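Local coordinates for CREG-like beta-barrel domain-containing protein (Agrobacterium tumefaciens, PDB 3DNH) that is of unknown function but has a CREG-like beta-barrel domain of the FMN-binding split-barrel class, seen here as a dimer, at residues 42-47 with 77-82; 71-76 with 145-150. All blocks are in the same frame, centred on the assembly; numbering follows the deposited sequence. Where two conformers were deposited one is given.

Interaction 1: 42-47 with 77-82; sequences AALATL and TLHARN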
loop_
_atom_site.group_PDB
_atom_site.type_symbol
_atom_site.label_atom_id
_atom_site.label_comp_id
_atom_site.label_asym_id
_atom_site.label_seq_id
_atom_site.Cartn_x
_atom_site.Cartn_y
_atom_site.Cartn_z
ATOM N N ALA A 42 3.518 -3.917 2.008
ATOM C CA ALA A 42 2.296 -4.327 2.658
ATOM C C ALA A 42 1.695 -3.164 3.466
ATOM O O ALA A 42 2.415 -2.411 4.088
ATOM C CB ALA A 42 2.596 -5.478 3.605
ATOM N N ALA A 43 0.378 -3.025 3.407
ATOM C CA ALA A 43 -0.360 -2.254 4.365
ATOM C C ALA A 43 -0.428 -3.085 5.649
ATOM O O ALA A 43 -0.573 -4.306 5.619
ATOM C CB ALA A 43 -1.759 -1.989 3.814
ATOM N N LEU A 44 -0.277 -2.423 6.794
ATOM C CA LEU A 44 -0.278 -3.081 8.086
ATOM C C LEU A 44 -1.236 -2.267 8.931
ATOM O O LEU A 44 -1.052 -1.031 9.069
ATOM C CB LEU A 44 1.108 -2.932 8.744
ATOM C CG LEU A 44 1.592 -3.866 9.868
ATOM C CD1 LEU A 44 2.493 -3.132 10.895
ATOM C CD2 LEU A 44 0.525 -4.726 10.554
ATOM N N ALA A 45 -2.208 -2.958 9.508
ATOM C CA ALA A 45 -3.146 -2.372 10.433
ATOM C C ALA A 45 -2.990 -2.974 11.827
ATOM O O ALA A 45 -2.818 -4.192 12.010
ATOM C CB ALA A 45 -4.593 -2.529 9.923
ATOM N N THR A 46 -3.159 -2.100 12.808
ATOM C CA THR A 46 -2.846 -2.349 14.182
ATOM C C THR A 46 -4.023 -1.676 14.935
ATOM O O THR A 46 -4.801 -0.913 14.334
ATOM C CB THR A 46 -1.455 -1.686 14.288
ATOM O OG1 THR A 46 -0.378 -2.628 14.450
ATOM C CG2 THR A 46 -1.352 -0.393 14.963
ATOM N N LEU A 47 -4.187 -1.978 16.222
ATOM C CA LEU A 47 -5.286 -1.380 16.999
ATOM C C LEU A 47 -4.782 -0.415 18.064
ATOM O O LEU A 47 -3.853 -0.725 18.821
ATOM C CB LEU A 47 -6.175 -2.461 17.652
ATOM C CG LEU A 47 -6.965 -3.472 16.790
ATOM C CD1 LEU A 47 -7.586 -4.562 17.696
ATOM C CD2 LEU A 47 -8.067 -2.797 15.949
ATOM N N THR A 77 7.805 3.282 17.527
ATOM C CA THR A 77 6.707 3.664 16.645
ATOM C C THR A 77 5.338 3.296 17.240
ATOM O O THR A 77 5.210 2.383 18.086
ATOM C CB THR A 77 6.843 3.087 15.229
ATOM O OG1 THR A 77 6.680 1.659 15.265
ATOM C CG2 THR A 77 8.192 3.478 14.592
ATOM N N LEU A 78 4.328 4.037 16.805
ATOM C CA LEU A 78 2.958 3.781 17.199
ATOM C C LEU A 78 2.504 2.347 16.911
ATOM O O LEU A 78 1.898 1.720 17.770
ATOM C CB LEU A 78 2.042 4.770 16.489
ATOM C CG LEU A 78 1.562 6.063 17.168
ATOM C CD1 LEU A 78 1.941 6.207 18.644
ATOM C CD2 LEU A 78 1.934 7.315 16.375
ATOM N N HIS A 79 2.778 1.822 15.710
ATOM C CA HIS A 79 2.318 0.460 15.424
ATOM C C HIS A 79 3.029 -0.566 16.320
ATOM O O HIS A 79 2.385 -1.452 16.843
ATOM C CB HIS A 79 2.402 0.084 13.937
ATOM C CG HIS A 79 3.718 0.403 13.301
ATOM N ND1 HIS A 79 4.193 1.693 13.172
ATOM C CD2 HIS A 79 4.640 -0.398 12.718
ATOM C CE1 HIS A 79 5.363 1.671 12.555
ATOM N NE2 HIS A 79 5.661 0.413 12.271
ATOM N N ALA A 80 4.347 -0.433 16.503
ATOM C CA ALA A 80 5.086 -1.279 17.466
ATOM C C ALA A 80 4.412 -1.272 18.831
ATOM O O ALA A 80 4.133 -2.352 19.389
ATOM C CB ALA A 80 6.535 -0.845 17.598
ATOM N N ARG A 81 4.152 -0.058 19.358
ATOM C CA ARG A 81 3.438 0.133 20.605
ATOM C C ARG A 81 2.109 -0.606 20.573
ATOM O O ARG A 81 1.795 -1.352 21.519
ATOM C CB ARG A 81 3.190 1.633 20.882
ATOM C CG ARG A 81 2.763 2.034 22.347
ATOM C CD ARG A 81 1.239 1.947 22.624
ATOM N NE ARG A 81 0.446 2.516 21.514
ATOM C CZ ARG A 81 0.203 3.806 21.345
ATOM N NH1 ARG A 81 0.664 4.701 22.226
ATOM N NH2 ARG A 81 -0.512 4.210 20.301
ATOM N N ASN A 82 1.318 -0.366 19.522
ATOM C CA ASN A 82 -0.034 -0.945 19.442
ATOM C C ASN A 82 0.043 -2.457 19.546
ATOM O O ASN A 82 -0.682 -3.074 20.350
ATOM C CB ASN A 82 -0.774 -0.523 18.161
ATOM C CG ASN A 82 -1.160 0.943 18.158
ATOM O OD1 ASN A 82 -1.149 1.584 19.197
ATOM N ND2 ASN A 82 -1.474 1.492 16.974
HETATM O O HOH W 1 -3.760 -2.067 21.015
#

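Interaction 2: 71-76 with 145-150; sequences FFAAGL and RLYRLR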
loop_
_atom_site.group_PDB
_atom_site.type_symbol
_atom_site.label_atom_id
_atom_site.label_comp_id
_atom_site.label_asym_id
_atom_site.label_seq_id
_atom_site.Cartn_x
_atom_site.Cartn_y
_atom_site.Cartn_z
ATOM N N PHE A 71 8.125 -9.312 9.235
ATOM C CA PHE A 71 8.407 -7.916 9.012
ATOM C C PHE A 71 9.095 -7.323 10.256
ATOM O O PHE A 71 9.148 -7.951 11.330
ATOM C CB PHE A 71 7.124 -7.149 8.634
ATOM C CG PHE A 71 6.047 -7.199 9.687
ATOM C CD1 PHE A 71 5.975 -6.215 10.677
ATOM C CD2 PHE A 71 5.091 -8.213 9.678
ATOM C CE1 PHE A 71 4.964 -6.257 11.670
ATOM C CE2 PHE A 71 4.085 -8.267 10.645
ATOM C CZ PHE A 71 4.018 -7.274 11.649
ATOM N N PHE A 72 9.619 -6.122 10.045
ATOM C CA PHE A 72 10.334 -5.395 11.058
ATOM C C PHE A 72 9.590 -4.110 11.348
ATOM O O PHE A 72 8.948 -3.538 10.445
ATOM C CB PHE A 72 11.757 -5.091 10.569
ATOM C CG PHE A 72 12.265 -3.751 10.983
ATOM C CD1 PHE A 72 12.839 -3.563 12.236
ATOM C CD2 PHE A 72 12.178 -2.664 10.108
ATOM C CE1 PHE A 72 13.318 -2.302 12.613
ATOM C CE2 PHE A 72 12.654 -1.394 10.484
ATOM C CZ PHE A 72 13.217 -1.217 11.735
ATOM N N ALA A 73 9.698 -3.657 12.598
ATOM C CA ALA A 73 9.162 -2.358 12.993
ATOM C C ALA A 73 10.157 -1.735 13.963
ATOM O O ALA A 73 10.645 -2.430 14.850
ATOM C CB ALA A 73 7.820 -2.490 13.667
ATOM N N ALA A 74 10.475 -0.453 13.780
ATOM C CA ALA A 74 11.268 0.284 14.783
ATOM C C ALA A 74 10.476 0.287 16.094
ATOM O O ALA A 74 9.267 0.480 16.060
ATOM C CB ALA A 74 11.512 1.695 14.309
ATOM N N GLY A 75 11.136 0.072 17.236
ATOM C CA GLY A 75 10.429 -0.005 18.531
ATOM C C GLY A 75 9.712 1.261 18.994
ATOM O O GLY A 75 8.682 1.204 19.693
ATOM N N LEU A 76 10.245 2.422 18.628
ATOM C CA LEU A 76 9.648 3.678 19.104
ATOM C C LEU A 76 8.487 4.193 18.215
ATOM O O LEU A 76 8.226 5.381 18.151
ATOM C CB LEU A 76 10.747 4.732 19.322
ATOM C CG LEU A 76 11.957 4.310 20.176
ATOM C CD1 LEU A 76 12.811 5.539 20.578
ATOM C CD2 LEU A 76 11.563 3.501 21.446
ATOM N N ARG A 145 12.614 -4.209 16.032
ATOM C CA ARG A 145 11.703 -5.307 16.447
ATOM C C ARG A 145 11.278 -6.162 15.251
ATOM O O ARG A 145 10.970 -5.645 14.189
ATOM C CB ARG A 145 10.463 -4.773 17.158
ATOM C CG ARG A 145 10.767 -4.147 18.513
ATOM C CD ARG A 145 9.546 -3.988 19.371
ATOM N NE ARG A 145 9.908 -3.211 20.552
ATOM C CZ ARG A 145 9.040 -2.573 21.328
ATOM N NH1 ARG A 145 7.738 -2.633 21.069
ATOM N NH2 ARG A 145 9.478 -1.875 22.365
ATOM N N LEU A 146 11.240 -7.465 15.454
ATOM C CA LEU A 146 11.017 -8.419 14.380
ATOM C C LEU A 146 9.768 -9.267 14.680
ATOM O O LEU A 146 9.648 -9.822 15.766
ATOM C CB LEU A 146 12.234 -9.303 14.346
ATOM C CG LEU A 146 12.760 -9.905 13.065
ATOM C CD1 LEU A 146 12.124 -9.317 11.812
ATOM C CD2 LEU A 146 14.282 -9.691 13.121
ATOM N N TYR A 147 8.859 -9.389 13.718
ATOM C CA TYR A 147 7.568 -10.084 13.960
ATOM C C TYR A 147 7.245 -11.029 12.828
ATOM O O TYR A 147 7.548 -10.721 11.718
ATOM C CB TYR A 147 6.439 -9.079 13.951
ATOM C CG TYR A 147 6.595 -7.899 14.861
ATOM C CD1 TYR A 147 5.950 -7.859 16.102
ATOM C CD2 TYR A 147 7.309 -6.777 14.439
ATOM C CE1 TYR A 147 6.056 -6.732 16.931
ATOM C CE2 TYR A 147 7.437 -5.702 15.233
ATOM C CZ TYR A 147 6.807 -5.669 16.478
ATOM O OH TYR A 147 6.947 -4.553 17.224
ATOM N N ARG A 148 6.578 -12.155 13.089
ATOM C CA ARG A 148 5.968 -12.866 11.962
ATOM C C ARG A 148 4.451 -12.909 12.110
ATOM O O ARG A 148 3.899 -12.852 13.233
ATOM C CB ARG A 148 6.614 -14.261 11.693
ATOM C CG ARG A 148 6.556 -15.179 12.855
ATOM C CD ARG A 148 6.963 -16.629 12.513
ATOM N NE ARG A 148 8.378 -16.786 12.238
ATOM C CZ ARG A 148 9.311 -17.080 13.152
ATOM N NH1 ARG A 148 9.010 -17.235 14.440
ATOM N NH2 ARG A 148 10.571 -17.194 12.778
ATOM N N LEU A 149 3.788 -12.940 10.965
ATOM C CA LEU A 149 2.349 -12.994 10.930
ATOM C C LEU A 149 1.926 -14.422 11.219
ATOM O O LEU A 149 2.378 -15.355 10.543
ATOM C CB LEU A 149 1.812 -12.519 9.565
ATOM C CG LEU A 149 0.294 -12.657 9.399
ATOM C CD1 LEU A 149 -0.490 -11.847 10.419
ATOM C CD2 LEU A 149 -0.092 -12.274 7.974
ATOM N N ARG A 150 1.083 -14.583 12.237
ATOM C CA ARG A 150 0.358 -15.821 12.419
ATOM C C ARG A 150 -0.985 -15.651 11.722
ATOM O O ARG A 150 -1.864 -14.988 12.249
ATOM C CB ARG A 150 0.121 -16.085 13.903
ATOM C CG ARG A 150 -0.243 -17.518 14.184
ATOM C CD ARG A 150 -0.760 -17.773 15.591
ATOM N NE ARG A 150 -0.208 -16.898 16.629
ATOM C CZ ARG A 150 -0.756 -16.733 17.831
ATOM N NH1 ARG A 150 -1.860 -17.380 18.147
ATOM N NH2 ARG A 150 -0.211 -15.923 18.731
#

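Interaction 1: 42-47 with 77-82
Leu44, Thr46 and Leu47 on strand 42-47 meet His79 and Asn82 in helix 78-85. The axes of strand segment 42-47 and helix segment 78-82 approach to 7.7 Å and cross at 54°. Asn82 CB lies 3.2 Å from the carbonyl O of Leu47 and also meets the methyl side of Thr46. Its CG is beside the same carbonyl, 3.2 Å from Leu47 O. CG stands anti to the carbonyl carbon of Asn82 (chi1 -70°), and this sends the amide back along the helix toward Arg81. OD1 takes two bonds from Arg81, 3.0 Å from NE and 2.9 Å from NH2. Both nitrogens approach from the same face of the amide, tilted from its plane, while OD1 lies in the plane of the guanidinium. ND2 faces the methyl of Thr46, but the modelled spacing there is too short to interpret. One turn earlier, His79 brings its CB to 3.9 Å from Thr46 OG1. His79 CD2 is 3.9 Å from Leu44 CD1, and the two side chains cross at about a right angle. Thr77 is the N-cap of the helix: its OG1 accepts a weak bond from Ala80 N and lies over one face of the His79 ring. Tyr55 of strand 54-63 also packs on Thr46 and Asn82. Arg81 NH2 bonds Thr12 O of the second subunit, so this group also belongs to the dimer interface. No direct hydrogen bond joins the segments; a water bridges them, donating to Leu47 O at 2.6 Å and weakly to Asn82 O. Thr46 OG1 is buried without a hydrogen-bond partner. Between these two segments the contact therefore rests on van der Waals packing and one water, while the paired hydrogen bonds from Arg81 probably limit rotation of the Asn82 amide.

Interaction 2: 71-76 with 145-150
The Phe71 ring carries Tyr147 CB over one face, a CH-pi contact with CB 4.0 Å from the ring centroid. The two rings are nearly parallel, their planes at 19°, but slid so far that they barely overlap. Their nearest carbons are Phe71 CE1 and Tyr147 CD2 at 3.7 Å. Phe71 CG sits between its own backbone N and carbonyl carbon (chi1 60°), and this brings the ring across to the neighbouring strand. At the edge of the Tyr147 ring, in its plane, lies the carbonyl O of Phe71. Ala73 CB approaches the same ring obliquely, 3.6 Å from Tyr147 CE2. The third flat group is the Arg145 guanidinium, with Gly75 CA over one face near the rim. The chain of Arg145 is extended from CG to NE, and it runs past the turn that follows the strand. Apart from Gly75, which lies in that turn, these groups sit on two neighbouring antiparallel strands of the six-stranded barrel, the core of the split-barrel fold found in FMN-binding relatives. Phe71 with Tyr147 and Ala73 with Arg145 are hydrogen-bonded pairs. Each makes two backbone bonds, from 2.8 Å for Tyr147 N to Phe71 O up to 2.9 Å for Arg145 N to Ala73 O. Phe72 and Leu146 form the non-hydrogen-bonded pair between them, on the other face of the sheet. There Leu146 CD1 packs against Phe71 O at 3.3 Å. Phe72 CA points its hydrogen at Arg145 O, 3.2 Å away. Helix 121-131 packs on this face, its Val121 and Ala124 touching Leu146. On the face of Phe71 and Tyr147, Met83 of helix 78-85 touches the side chains of both.

Overall arrangement
After helix 28-38 comes strand 41-47, then strands 54-63 and 69-74. A short turn leads into helix 78-85. Interaction 1 closes the loop between strand 41-47 and this helix. Interaction 2 closes a longer one, from strand 69-74 to strand 144-157, past the helix, strands 88-93 and 106-115, and helices 121-131 and 135-138. The loops cross, since residues 71-76 lie inside the first and 145-150 lie beyond it. The centres are about 9 Å apart. Ala80 CB is 3.7 Å from Tyr147 OH, and His79 NE2 is 3.9 Å from Ala73 CB. Interaction 1 sets the helix on strand 41-47, interaction 2 pairs two strands of the same barrel, and the helix lies against both.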